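Local atomic coordinates of putative primosome component (Streptococcus pyogenes serotype M3, PDB entry 2QGZ), a protein that probably acts as a helicase loader of the DNA-replication primosome, using an ATP-binding domain of the P-loop NTPase class. Residues A131-A136 with F292-A297; V112-S117 with L186-S191; V239-R244 with E283-L288; R119-S124 with L168-A173. All coordinates share one frame; numbering follows the deposited sequence.

How the contacts relate
Contacts 1 and 2 lie at the two outermost strands of one parallel sheet, 289-293 and 109-112, and are partly buried; contacts 3 and 4 are more buried and lie on opposite sides of the centre of the chain. Polar bonds mark the sheet edges: a serine and a water in contact 1, two strand-to-strand amide bonds in contact 2. Contact 4 joins loop to helix through aliphatic groups, and contact 3, helix to helix, adds a glutamine stacked on an arginine to its leucines and valine. Contact 4 touches both edge contacts, L168 CD1 meeting A136 CB at 4.0 Å and A170 CB meeting L186 CD1 at 4.2 Å. Contact 3 adjoins contact 1 where helix 281-288 runs into strand 289-293.

Contact 1 of 4, residues A131-A136 with F292-A297; sequences ASRMEA and FHLEGA
S132 OG accepts the backbone N-H of E295 (OG to N 3.1 Å, angle at hydrogen 154°), joining the first turn of helix 131-146 to the chain leaving strand 289-293. The hydroxyl sits between its own backbone N and carbonyl carbon (chi1 83°), which brings it to that amide. Two residues before E295, at H293, a water donates to both S132 O and H293 O, at 2.9 and 2.8 Å from its oxygen, and lies at the edge of the F292 ring, in its plane. R133 reaches round the other side: CD passes 3.4 Å from E295 O, and the bend beyond it at chi3 (67°) turns the guanidinium so that NH1 comes to 2.6 Å from G296 O. L294 CD2 lies over one face of this guanidinium and A297 O over the opposite one, while NE and NH1 are hydrogen-bonded to D127 O and I163 O. Deeper in, L294 CD1 touches both R133 CG and A136 CB, each at 3.8 Å. F292 CD2 lies 3.9 Å from A136 CA. L294 also touches I163 and K165, in or beside a sequence that fits a Walker A P-loop. Carbonyls of several separate stretches thus give the buried guanidinium polar partners and fix its rotation, which ties the chain after the last strand to the neighbourhood of the probable nucleotide site.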
loop_
_atom_site.group_PDB
_atom_site.type_symbol
_atom_site.label_atom_id
_atom_site.label_comp_id
_atom_site.label_asym_id
_atom_site.label_seq_id
_atom_site.Cartn_x
_atom_site.Cartn_y
_atom_site.Cartn_z
ATOM N N ALA A 131 11.805 -15.738 8.458
ATOM C CA ALA A 131 12.455 -15.778 7.170
ATOM C C ALA A 131 11.603 -14.880 6.264
ATOM O O ALA A 131 12.144 -14.121 5.457
ATOM C CB ALA A 131 12.488 -17.201 6.634
ATOM N N SER A 132 10.278 -14.950 6.414
ATOM C CA SER A 132 9.380 -14.137 5.591
ATOM C C SER A 132 9.500 -12.640 5.893
ATOM O O SER A 132 9.436 -11.813 4.981
ATOM C CB SER A 132 7.924 -14.558 5.783
ATOM O OG SER A 132 7.367 -13.947 6.934
ATOM N N ARG A 133 9.659 -12.290 7.167
ATOM C CA ARG A 133 9.793 -10.893 7.550
ATOM C C ARG A 133 11.181 -10.384 7.177
ATOM O O ARG A 133 11.366 -9.206 6.899
ATOM C CB ARG A 133 9.506 -10.725 9.048
ATOM C CG ARG A 133 8.103 -11.233 9.409
ATOM C CD ARG A 133 7.669 -10.906 10.832
ATOM N NE ARG A 133 7.493 -9.471 10.965
ATOM C CZ ARG A 133 6.325 -8.866 11.110
ATOM N NH1 ARG A 133 5.203 -9.572 11.152
ATOM N NH2 ARG A 133 6.285 -7.545 11.191
ATOM N N MET A 134 12.149 -11.285 7.147
ATOM C CA MET A 134 13.514 -10.930 6.761
ATOM C C MET A 134 13.452 -10.534 5.287
ATOM O O MET A 134 14.012 -9.524 4.879
ATOM C CB MET A 134 14.427 -12.139 6.916
ATOM C CG MET A 134 15.796 -11.855 7.507
ATOM S SD MET A 134 16.681 -13.424 7.832
ATOM C CE MET A 134 15.837 -14.025 9.319
ATOM N N GLU A 135 12.752 -11.345 4.499
ATOM C CA GLU A 135 12.594 -11.101 3.070
ATOM C C GLU A 135 11.809 -9.818 2.795
ATOM O O GLU A 135 12.269 -8.959 2.048
ATOM C CB GLU A 135 11.894 -12.297 2.407
ATOM C CG GLU A 135 12.775 -13.526 2.233
ATOM C CD GLU A 135 12.003 -14.756 1.742
ATOM O OE1 GLU A 135 11.240 -15.354 2.538
ATOM O OE2 GLU A 135 12.154 -15.125 0.554
ATOM N N ALA A 136 10.635 -9.683 3.410
ATOM C CA ALA A 136 9.808 -8.496 3.216
ATOM C C ALA A 136 10.522 -7.222 3.677
ATOM O O ALA A 136 10.484 -6.204 2.995
ATOM C CB ALA A 136 8.473 -8.649 3.949
ATOM N N PHE A 292 4.312 -11.138 -1.645
ATOM C CA PHE A 292 5.136 -11.552 -0.498
ATOM C C PHE A 292 4.225 -12.095 0.593
ATOM O O PHE A 292 3.294 -11.414 1.021
ATOM C CB PHE A 292 5.923 -10.375 0.101
ATOM C CG PHE A 292 7.226 -10.075 -0.589
ATOM C CD1 PHE A 292 7.253 -9.481 -1.846
ATOM C CD2 PHE A 292 8.431 -10.363 0.035
ATOM C CE1 PHE A 292 8.467 -9.177 -2.472
ATOM C CE2 PHE A 292 9.645 -10.064 -0.579
ATOM C CZ PHE A 292 9.665 -9.471 -1.834
ATOM N N HIS A 293 4.480 -13.320 1.037
ATOM C CA HIS A 293 3.678 -13.898 2.106
ATOM C C HIS A 293 4.355 -13.522 3.419
ATOM O O HIS A 293 5.543 -13.796 3.624
ATOM C CB HIS A 293 3.601 -15.424 1.987
ATOM C CG HIS A 293 2.597 -16.048 2.909
ATOM N ND1 HIS A 293 2.522 -17.407 3.122
ATOM C CD2 HIS A 293 1.615 -15.495 3.662
ATOM C CE1 HIS A 293 1.539 -17.666 3.968
ATOM N NE2 HIS A 293 0.973 -16.522 4.311
ATOM N N LEU A 294 3.598 -12.879 4.298
ATOM C CA LEU A 294 4.121 -12.452 5.583
ATOM C C LEU A 294 3.522 -13.287 6.712
ATOM O O LEU A 294 2.316 -13.525 6.751
ATOM C CB LEU A 294 3.793 -10.976 5.805
ATOM C CG LEU A 294 4.581 -10.278 6.911
ATOM C CD1 LEU A 294 6.015 -10.098 6.441
ATOM C CD2 LEU A 294 3.960 -8.918 7.229
ATOM N N GLU A 295 4.363 -13.738 7.630
ATOM C CA GLU A 295 3.886 -14.526 8.760
ATOM C C GLU A 295 4.418 -13.979 10.077
ATOM O O GLU A 295 5.472 -13.335 10.124
ATOM C CB GLU A 295 4.302 -15.993 8.605
ATOM C CG GLU A 295 3.933 -16.573 7.247
ATOM C CD GLU A 295 4.100 -18.080 7.176
ATOM O OE1 GLU A 295 3.199 -18.809 7.659
ATOM O OE2 GLU A 295 5.137 -18.533 6.642
ATOM N N GLY A 296 3.669 -14.234 11.146
ATOM C CA GLY A 296 4.081 -13.786 12.461
ATOM C C GLY A 296 3.588 -12.398 12.805
ATOM O O GLY A 296 3.686 -11.474 12.005
ATOM N N ALA A 297 3.052 -12.253 14.007
ATOM C CA ALA A 297 2.554 -10.967 14.459
ATOM C C ALA A 297 3.723 -10.068 14.840
ATOM O O ALA A 297 4.855 -10.522 15.016
ATOM C CB ALA A 297 1.626 -11.153 15.668
HETATM O O HOH W 1 7.663 -12.124 2.751
#

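Contact 2 of 4, residues V112-S117 with L186-S191; sequences VSLPKS and LLHFPS
V112 is bonded on both sides of its own residue: its N-H goes to L186 O (N to O 3.0 Å, angle at hydrogen 139°), and its O receives the H188 N-H (3.1 Å), which is much straighter at 175°. V112 therefore straddles L187 as in a parallel bridge, and the two side chains lie side by side on one face of the sheet, CB to CB 4.1 Å. Beyond V112 the chain turns sharply at S113, whose positive phi of 64° carries the next residue back over the neighbouring strand. L114 then forks across it: CD1 rests against L186 CB at 3.7 Å, and CD2 against H188 CB at 3.6 Å, the leucine crossing the histidine at about a right angle. Strand 109-112 is thereby fixed beside strand 184-188 at one margin of the P-loop NTPase sheet, with 217-221 on the far side of 184-188. S113 CB meets S191 CB at 3.5 Å, in the first turn of helix 189-197. H188 occupies the N-cap position of that helix. The histidine ring is held by ND1 to S191 OG (3.0 Å), has P190 CD over the centre of one face, and makes a weak hydrogen bond from NE2 to D222 OD1.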
loop_
_atom_site.group_PDB
_atom_site.type_symbol
_atom_site.label_atom_id
_atom_site.label_comp_id
_atom_site.label_asym_id
_atom_site.label_seq_id
_atom_site.Cartn_x
_atom_site.Cartn_y
_atom_site.Cartn_z
ATOM N N VAL A 112 -5.988 7.983 4.710
ATOM C CA VAL A 112 -7.359 7.970 4.241
ATOM C C VAL A 112 -8.067 6.824 4.938
ATOM O O VAL A 112 -7.872 5.655 4.596
ATOM C CB VAL A 112 -7.447 7.767 2.709
ATOM C CG1 VAL A 112 -8.908 7.580 2.290
ATOM C CG2 VAL A 112 -6.845 8.971 1.984
ATOM N N SER A 113 -8.871 7.174 5.939
ATOM C CA SER A 113 -9.636 6.207 6.712
ATOM C C SER A 113 -8.760 5.231 7.494
ATOM O O SER A 113 -9.015 4.029 7.515
ATOM C CB SER A 113 -10.583 5.444 5.788
ATOM O OG SER A 113 -11.353 6.354 5.022
ATOM N N LEU A 114 -7.730 5.767 8.138
ATOM C CA LEU A 114 -6.811 4.977 8.950
ATOM C C LEU A 114 -6.450 5.791 10.195
ATOM O O LEU A 114 -6.283 7.011 10.126
ATOM C CB LEU A 114 -5.542 4.644 8.154
ATOM C CG LEU A 114 -5.646 3.617 7.013
ATOM C CD1 LEU A 114 -4.354 3.587 6.214
ATOM C CD2 LEU A 114 -5.940 2.238 7.581
ATOM N N PRO A 115 -6.337 5.130 11.357
ATOM C CA PRO A 115 -5.990 5.861 12.583
ATOM C C PRO A 115 -4.676 6.635 12.459
ATOM O O PRO A 115 -3.795 6.257 11.690
ATOM C CB PRO A 115 -5.935 4.759 13.641
ATOM C CG PRO A 115 -5.601 3.521 12.847
ATOM C CD PRO A 115 -6.461 3.687 11.619
ATOM N N LYS A 116 -4.556 7.719 13.219
ATOM C CA LYS A 116 -3.372 8.566 13.197
ATOM C C LYS A 116 -2.051 7.865 13.498
ATOM O O LYS A 116 -0.994 8.346 13.097
ATOM C CB LYS A 116 -3.559 9.737 14.170
ATOM C CG LYS A 116 -4.735 10.648 13.803
ATOM C CD LYS A 116 -4.919 11.808 14.785
ATOM C CE LYS A 116 -3.742 12.784 14.752
ATOM N NZ LYS A 116 -3.880 13.847 15.792
ATOM N N SER A 117 -2.095 6.739 14.201
ATOM C CA SER A 117 -0.859 6.035 14.533
ATOM C C SER A 117 -0.066 5.556 13.313
ATOM O O SER A 117 1.146 5.402 13.397
ATOM C CB SER A 117 -1.145 4.856 15.458
ATOM O OG SER A 117 -2.056 3.959 14.857
ATOM N N LEU A 186 -1.473 6.375 2.565
ATOM C CA LEU A 186 -1.870 5.079 3.096
ATOM C C LEU A 186 -3.390 5.137 3.078
ATOM O O LEU A 186 -3.994 5.995 3.707
ATOM C CB LEU A 186 -1.351 4.923 4.522
ATOM C CG LEU A 186 0.168 5.059 4.658
ATOM C CD1 LEU A 186 0.546 5.352 6.100
ATOM C CD2 LEU A 186 0.819 3.784 4.187
ATOM N N LEU A 187 -4.004 4.217 2.356
ATOM C CA LEU A 187 -5.447 4.218 2.214
ATOM C C LEU A 187 -6.104 2.889 2.565
ATOM O O LEU A 187 -5.678 1.836 2.099
ATOM C CB LEU A 187 -5.767 4.619 0.773
ATOM C CG LEU A 187 -7.162 4.498 0.177
ATOM C CD1 LEU A 187 -7.293 5.494 -0.964
ATOM C CD2 LEU A 187 -7.405 3.070 -0.313
ATOM N N HIS A 188 -7.139 2.935 3.396
ATOM C CA HIS A 188 -7.851 1.718 3.767
ATOM C C HIS A 188 -8.899 1.506 2.677
ATOM O O HIS A 188 -9.960 2.128 2.703
ATOM C CB HIS A 188 -8.527 1.880 5.129
ATOM C CG HIS A 188 -9.117 0.611 5.660
ATOM N ND1 HIS A 188 -10.466 0.460 5.902
ATOM C CD2 HIS A 188 -8.541 -0.573 5.980
ATOM C CE1 HIS A 188 -10.694 -0.763 6.352
ATOM N NE2 HIS A 188 -9.543 -1.410 6.407
ATOM N N PHE A 189 -8.593 0.625 1.727
ATOM C CA PHE A 189 -9.479 0.365 0.595
ATOM C C PHE A 189 -10.966 0.143 0.891
ATOM O O PHE A 189 -11.819 0.835 0.330
ATOM C CB PHE A 189 -8.963 -0.808 -0.248
ATOM C CG PHE A 189 -9.636 -0.911 -1.581
ATOM C CD1 PHE A 189 -9.425 0.062 -2.554
ATOM C CD2 PHE A 189 -10.538 -1.941 -1.845
ATOM C CE1 PHE A 189 -10.107 0.016 -3.766
ATOM C CE2 PHE A 189 -11.226 -1.997 -3.059
ATOM C CZ PHE A 189 -11.012 -1.018 -4.018
ATOM N N PRO A 190 -11.302 -0.832 1.755
ATOM C CA PRO A 190 -12.719 -1.077 2.067
ATOM C C PRO A 190 -13.508 0.198 2.414
ATOM O O PRO A 190 -14.676 0.324 2.046
ATOM C CB PRO A 190 -12.647 -2.056 3.231
ATOM C CG PRO A 190 -11.419 -2.858 2.899
ATOM C CD PRO A 190 -10.435 -1.787 2.468
ATOM N N SER A 191 -12.872 1.140 3.109
ATOM C CA SER A 191 -13.534 2.390 3.483
ATOM C C SER A 191 -13.567 3.385 2.331
ATOM O O SER A 191 -14.516 4.150 2.193
ATOM C CB SER A 191 -12.834 3.037 4.678
ATOM O OG SER A 191 -12.878 2.179 5.801
#

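Contact 3 of 4, residues V239-R244 with E283-L288; sequences VILQYR and ERVRYL
Q242 and R284 lie alongside each other and point the same way, the amide stacked on the guanidinium with their planes 30° apart. Q242 CB sits over the centre of the guanidinium, 3.5 Å above its plane, and Q242 CG follows at 3.5 Å from R284 NH2. The glutamine reaches this place with CG anti to the backbone N (chi1 176°) and an extended chain, so that it follows the equally extended R284 from CD outward. Rotation of the arginine head is further limited by a hydrogen bond from NE to Q238 OE1, one turn back on the same helix as Q242. Next to this polar layer comes an aliphatic one. L241 CB meets R284 CD at 3.9 Å, and beyond it the leucine divides its contacts: CG touches L288 CD1 at 3.7 Å, whereas CD2 reaches V285 CG2 at 4.0 Å. Toward the sheet, L241 rests on L220 of strand 217-221, while V285 meets F259. The axes of the two short helical segments come within 9.9 Å and run in roughly the same direction, 38° apart. Each helix leads into a strand of the same parallel sheet, 251-255 and 289-293, the helix-then-strand succession of the alpha/beta fold of P-loop NTPases.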
loop_
_atom_site.group_PDB
_atom_site.type_symbol
_atom_site.label_atom_id
_atom_site.label_comp_id
_atom_site.label_asym_id
_atom_site.label_seq_id
_atom_site.Cartn_x
_atom_site.Cartn_y
_atom_site.Cartn_z
ATOM N N VAL A 239 -9.349 2.078 -12.842
ATOM C CA VAL A 239 -8.837 3.287 -13.472
ATOM C C VAL A 239 -7.627 3.847 -12.731
ATOM O O VAL A 239 -6.666 4.289 -13.357
ATOM C CB VAL A 239 -9.929 4.375 -13.568
ATOM C CG1 VAL A 239 -9.423 5.564 -14.399
ATOM C CG2 VAL A 239 -11.166 3.792 -14.215
ATOM N N ILE A 240 -7.679 3.832 -11.402
ATOM C CA ILE A 240 -6.566 4.325 -10.611
ATOM C C ILE A 240 -5.337 3.483 -10.925
ATOM O O ILE A 240 -4.263 4.016 -11.170
ATOM C CB ILE A 240 -6.863 4.246 -9.087
ATOM C CG1 ILE A 240 -7.831 5.363 -8.685
ATOM C CG2 ILE A 240 -5.564 4.354 -8.281
ATOM C CD1 ILE A 240 -8.263 5.284 -7.234
ATOM N N LEU A 241 -5.494 2.167 -10.925
ATOM C CA LEU A 241 -4.364 1.297 -11.206
ATOM C C LEU A 241 -3.862 1.526 -12.630
ATOM O O LEU A 241 -2.653 1.667 -12.859
ATOM C CB LEU A 241 -4.759 -0.167 -10.980
ATOM C CG LEU A 241 -4.337 -0.832 -9.652
ATOM C CD1 LEU A 241 -4.230 0.176 -8.518
ATOM C CD2 LEU A 241 -5.326 -1.943 -9.304
ATOM N N GLN A 242 -4.788 1.593 -13.582
ATOM C CA GLN A 242 -4.438 1.819 -14.984
ATOM C C GLN A 242 -3.591 3.078 -15.120
ATOM O O GLN A 242 -2.548 3.075 -15.763
ATOM C CB GLN A 242 -5.706 1.977 -15.813
ATOM C CG GLN A 242 -5.463 2.299 -17.252
ATOM C CD GLN A 242 -6.757 2.381 -18.034
ATOM O OE1 GLN A 242 -6.795 2.089 -19.226
ATOM N NE2 GLN A 242 -7.822 2.796 -17.368
ATOM N N TYR A 243 -4.043 4.158 -14.500
ATOM C CA TYR A 243 -3.322 5.414 -14.551
ATOM C C TYR A 243 -1.940 5.332 -13.902
ATOM O O TYR A 243 -0.988 5.942 -14.395
ATOM C CB TYR A 243 -4.150 6.503 -13.876
ATOM C CG TYR A 243 -3.407 7.793 -13.657
ATOM C CD1 TYR A 243 -2.710 8.023 -12.471
ATOM C CD2 TYR A 243 -3.411 8.795 -14.628
ATOM C CE1 TYR A 243 -2.034 9.223 -12.253
ATOM C CE2 TYR A 243 -2.746 10.004 -14.426
ATOM C CZ TYR A 243 -2.056 10.212 -13.237
ATOM O OH TYR A 243 -1.380 11.394 -13.035
ATOM N N ARG A 244 -1.820 4.591 -12.800
ATOM C CA ARG A 244 -0.526 4.484 -12.147
ATOM C C ARG A 244 0.411 3.596 -12.965
ATOM O O ARG A 244 1.630 3.773 -12.925
ATOM C CB ARG A 244 -0.683 4.000 -10.693
ATOM C CG ARG A 244 -1.352 5.050 -9.793
ATOM C CD ARG A 244 -1.481 4.604 -8.325
ATOM N NE ARG A 244 -0.209 4.676 -7.614
ATOM C CZ ARG A 244 0.364 5.803 -7.197
ATOM N NH1 ARG A 244 -0.217 6.973 -7.408
ATOM N NH2 ARG A 244 1.533 5.762 -6.578
ATOM N N GLU A 283 -4.730 -8.232 -13.272
ATOM C CA GLU A 283 -3.496 -8.252 -14.060
ATOM C C GLU A 283 -2.692 -6.978 -13.793
ATOM O O GLU A 283 -1.475 -6.957 -13.952
ATOM C CB GLU A 283 -3.819 -8.373 -15.557
ATOM N N ARG A 284 -3.381 -5.914 -13.391
ATOM C CA ARG A 284 -2.710 -4.659 -13.092
ATOM C C ARG A 284 -2.028 -4.760 -11.727
ATOM O O ARG A 284 -0.944 -4.207 -11.520
ATOM C CB ARG A 284 -3.706 -3.497 -13.101
ATOM C CG ARG A 284 -4.324 -3.215 -14.466
ATOM C CD ARG A 284 -4.997 -1.857 -14.470
ATOM N NE ARG A 284 -5.746 -1.597 -15.698
ATOM C CZ ARG A 284 -5.205 -1.332 -16.884
ATOM N NH1 ARG A 284 -3.887 -1.285 -17.034
ATOM N NH2 ARG A 284 -5.993 -1.097 -17.920
ATOM N N VAL A 285 -2.662 -5.473 -10.798
ATOM C CA VAL A 285 -2.080 -5.662 -9.479
ATOM C C VAL A 285 -0.776 -6.447 -9.636
ATOM O O VAL A 285 0.260 -6.055 -9.092
ATOM C CB VAL A 285 -3.026 -6.444 -8.543
ATOM C CG1 VAL A 285 -2.373 -6.629 -7.187
ATOM C CG2 VAL A 285 -4.334 -5.699 -8.383
ATOM N N ARG A 286 -0.828 -7.547 -10.392
ATOM C CA ARG A 286 0.352 -8.380 -10.605
ATOM C C ARG A 286 1.440 -7.631 -11.343
ATOM O O ARG A 286 2.618 -7.951 -11.225
ATOM C CB ARG A 286 0.009 -9.637 -11.409
ATOM C CG ARG A 286 -0.916 -10.626 -10.727
ATOM C CD ARG A 286 -0.976 -11.919 -11.532
ATOM N NE ARG A 286 -1.820 -12.933 -10.898
ATOM C CZ ARG A 286 -3.150 -12.969 -10.980
ATOM N NH1 ARG A 286 -3.807 -12.048 -11.679
ATOM N NH2 ARG A 286 -3.826 -13.922 -10.348
ATOM N N TYR A 287 1.056 -6.636 -12.125
ATOM C CA TYR A 287 2.054 -5.886 -12.868
ATOM C C TYR A 287 2.725 -4.830 -11.981
ATOM O O TYR A 287 3.928 -4.597 -12.087
ATOM C CB TYR A 287 1.407 -5.250 -14.107
ATOM C CG TYR A 287 2.316 -4.316 -14.867
ATOM C CD1 TYR A 287 2.426 -2.975 -14.505
ATOM C CD2 TYR A 287 3.101 -4.779 -15.915
ATOM C CE1 TYR A 287 3.299 -2.120 -15.165
ATOM C CE2 TYR A 287 3.983 -3.932 -16.583
ATOM C CZ TYR A 287 4.080 -2.605 -16.200
ATOM O OH TYR A 287 4.981 -1.768 -16.826
ATOM N N LEU A 288 1.948 -4.219 -11.089
ATOM C CA LEU A 288 2.460 -3.179 -10.198
ATOM C C LEU A 288 3.206 -3.663 -8.956
ATOM O O LEU A 288 4.073 -2.951 -8.443
ATOM C CB LEU A 288 1.313 -2.276 -9.746
ATOM C CG LEU A 288 0.656 -1.416 -10.816
ATOM C CD1 LEU A 288 -0.735 -1.009 -10.376
ATOM C CD2 LEU A 288 1.529 -0.209 -11.077
#

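Contact 4 of 4, residues R119-S124 with L168-A173; sequences RHIHLS and LLAAMA. With PO4 (phosphate ion), chain C.
I121, in the loop before helix 131-146, packs onto helix 165-179, the helix that follows the probable P-loop of this NTPase fold, and carries the incoming loop across its surface. Its CB is already 4.2 Å from A170 CB. From there the chain branches: CG2 turns to A171 CB at 4.1 Å, while CG1, anti to the carbonyl carbon (chi1 -57°), leads on in an extended course to CD1, which ends 3.8 Å from A170 CB. One isoleucine thus straddles two consecutive alanines, whose small methyls let the loop backbone come down close to the helix. Y167, a turn earlier on the same helix, touches I121 as well. A171 serves the following residues too, its CB lying 3.7 Å from H122 O and 4.0 Å from L123 CD2. L123 in addition reaches E175 and, on the neighbouring helix 131-146, L141, so the loop bridges two helices. The course of the backbone is steadied where H122 N bonds to D125 OD2. On the outer side, S124 N makes a weak hydrogen bond to O2 of a phosphate ion, probably taken up from the crystallisation liquor. At the closest backbone approach, the CA-H of A171 points almost straight at I121 O, CA to O 3.3 Å with 167° at the hydrogen.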
loop_
_atom_site.group_PDB
_atom_site.type_symbol
_atom_site.label_atom_id
_atom_site.label_comp_id
_atom_site.label_asym_id
_atom_site.label_seq_id
_atom_site.Cartn_x
_atom_site.Cartn_y
_atom_site.Cartn_z
ATOM N N ARG A 119 0.902 7.098 10.966
ATOM C CA ARG A 119 1.735 8.190 10.489
ATOM C C ARG A 119 2.970 8.303 11.385
ATOM O O ARG A 119 3.873 9.098 11.128
ATOM C CB ARG A 119 0.902 9.479 10.514
ATOM C CG ARG A 119 1.566 10.728 9.961
ATOM C CD ARG A 119 0.512 11.684 9.384
ATOM N NE ARG A 119 -0.547 11.973 10.342
ATOM C CZ ARG A 119 -1.821 12.140 10.010
ATOM N NH1 ARG A 119 -2.192 12.047 8.739
ATOM N NH2 ARG A 119 -2.727 12.378 10.950
ATOM N N HIS A 120 3.012 7.475 12.429
ATOM C CA HIS A 120 4.132 7.492 13.368
ATOM C C HIS A 120 4.781 6.121 13.575
ATOM O O HIS A 120 5.152 5.769 14.698
ATOM C CB HIS A 120 3.668 8.048 14.725
ATOM C CG HIS A 120 2.999 9.385 14.632
ATOM N ND1 HIS A 120 3.660 10.522 14.215
ATOM C CD2 HIS A 120 1.721 9.762 14.879
ATOM C CE1 HIS A 120 2.817 11.540 14.211
ATOM N NE2 HIS A 120 1.634 11.105 14.609
ATOM N N ILE A 121 4.929 5.352 12.500
ATOM C CA ILE A 121 5.549 4.032 12.598
ATOM C C ILE A 121 6.940 4.042 11.982
ATOM O O ILE A 121 7.100 4.369 10.807
ATOM C CB ILE A 121 4.691 2.962 11.894
ATOM C CG1 ILE A 121 3.288 2.959 12.509
ATOM C CG2 ILE A 121 5.330 1.596 12.056
ATOM C CD1 ILE A 121 2.349 1.953 11.907
ATOM N N HIS A 122 7.944 3.683 12.780
ATOM C CA HIS A 122 9.331 3.660 12.314
ATOM C C HIS A 122 9.830 2.249 11.985
ATOM O O HIS A 122 9.277 1.248 12.447
ATOM C CB HIS A 122 10.271 4.257 13.375
ATOM C CG HIS A 122 9.879 5.620 13.860
ATOM N ND1 HIS A 122 8.719 5.856 14.567
ATOM C CD2 HIS A 122 10.526 6.809 13.796
ATOM C CE1 HIS A 122 8.670 7.129 14.919
ATOM N NE2 HIS A 122 9.756 7.728 14.465
ATOM N N LEU A 123 10.904 2.174 11.205
ATOM C CA LEU A 123 11.488 0.888 10.846
ATOM C C LEU A 123 11.866 0.090 12.086
ATOM O O LEU A 123 11.814 -1.133 12.078
ATOM C CB LEU A 123 12.744 1.085 9.995
ATOM C CG LEU A 123 12.556 1.639 8.587
ATOM C CD1 LEU A 123 13.925 1.890 7.986
ATOM C CD2 LEU A 123 11.733 0.655 7.744
ATOM N N SER A 124 12.269 0.783 13.144
ATOM C CA SER A 124 12.664 0.124 14.387
ATOM C C SER A 124 11.513 -0.590 15.097
ATOM O O SER A 124 11.748 -1.473 15.922
ATOM C CB SER A 124 13.300 1.145 15.338
ATOM O OG SER A 124 12.504 2.318 15.442
ATOM N N LEU A 168 4.312 -2.454 8.522
ATOM C CA LEU A 168 5.568 -2.592 7.786
ATOM C C LEU A 168 5.616 -1.559 6.645
ATOM O O LEU A 168 6.613 -0.863 6.458
ATOM C CB LEU A 168 5.662 -4.005 7.204
ATOM C CG LEU A 168 6.984 -4.613 6.732
ATOM C CD1 LEU A 168 6.690 -5.491 5.531
ATOM C CD2 LEU A 168 7.998 -3.554 6.352
ATOM N N LEU A 169 4.532 -1.481 5.883
ATOM C CA LEU A 169 4.427 -0.545 4.770
ATOM C C LEU A 169 4.383 0.896 5.275
ATOM O O LEU A 169 4.913 1.803 4.636
ATOM C CB LEU A 169 3.183 -0.876 3.937
ATOM C CG LEU A 169 3.389 -1.663 2.635
ATOM C CD1 LEU A 169 4.514 -2.671 2.780
ATOM C CD2 LEU A 169 2.081 -2.343 2.237
ATOM N N ALA A 170 3.758 1.106 6.429
ATOM C CA ALA A 170 3.705 2.444 7.006
ATOM C C ALA A 170 5.121 2.859 7.429
ATOM O O ALA A 170 5.496 4.041 7.334
ATOM C CB ALA A 170 2.779 2.466 8.197
ATOM N N ALA A 171 5.910 1.893 7.896
ATOM C CA ALA A 171 7.276 2.194 8.308
ATOM C C ALA A 171 8.097 2.594 7.085
ATOM O O ALA A 171 9.006 3.432 7.170
ATOM C CB ALA A 171 7.903 0.988 8.984
ATOM N N MET A 172 7.787 1.975 5.951
ATOM C CA MET A 172 8.479 2.282 4.701
ATOM C C MET A 172 8.130 3.724 4.315
ATOM O O MET A 172 9.003 4.486 3.908
ATOM C CB MET A 172 8.037 1.323 3.585
ATOM C CG MET A 172 8.744 1.524 2.256
ATOM S SD MET A 172 7.930 0.648 0.883
ATOM C CE MET A 172 6.391 1.627 0.753
ATOM N N ALA A 173 6.858 4.094 4.456
ATOM C CA ALA A 173 6.414 5.451 4.121
ATOM C C ALA A 173 7.106 6.486 5.010
ATOM O O ALA A 173 7.458 7.574 4.558
ATOM C CB ALA A 173 4.889 5.571 4.277
HETATM P P PO4 C . 13.808 4.964 14.191
HETATM O O1 PO4 C . 13.318 6.320 13.725
HETATM O O2 PO4 C . 13.370 3.919 13.201
HETATM O O3 PO4 C . 15.308 4.968 14.284
HETATM O O4 PO4 C . 13.233 4.666 15.559
#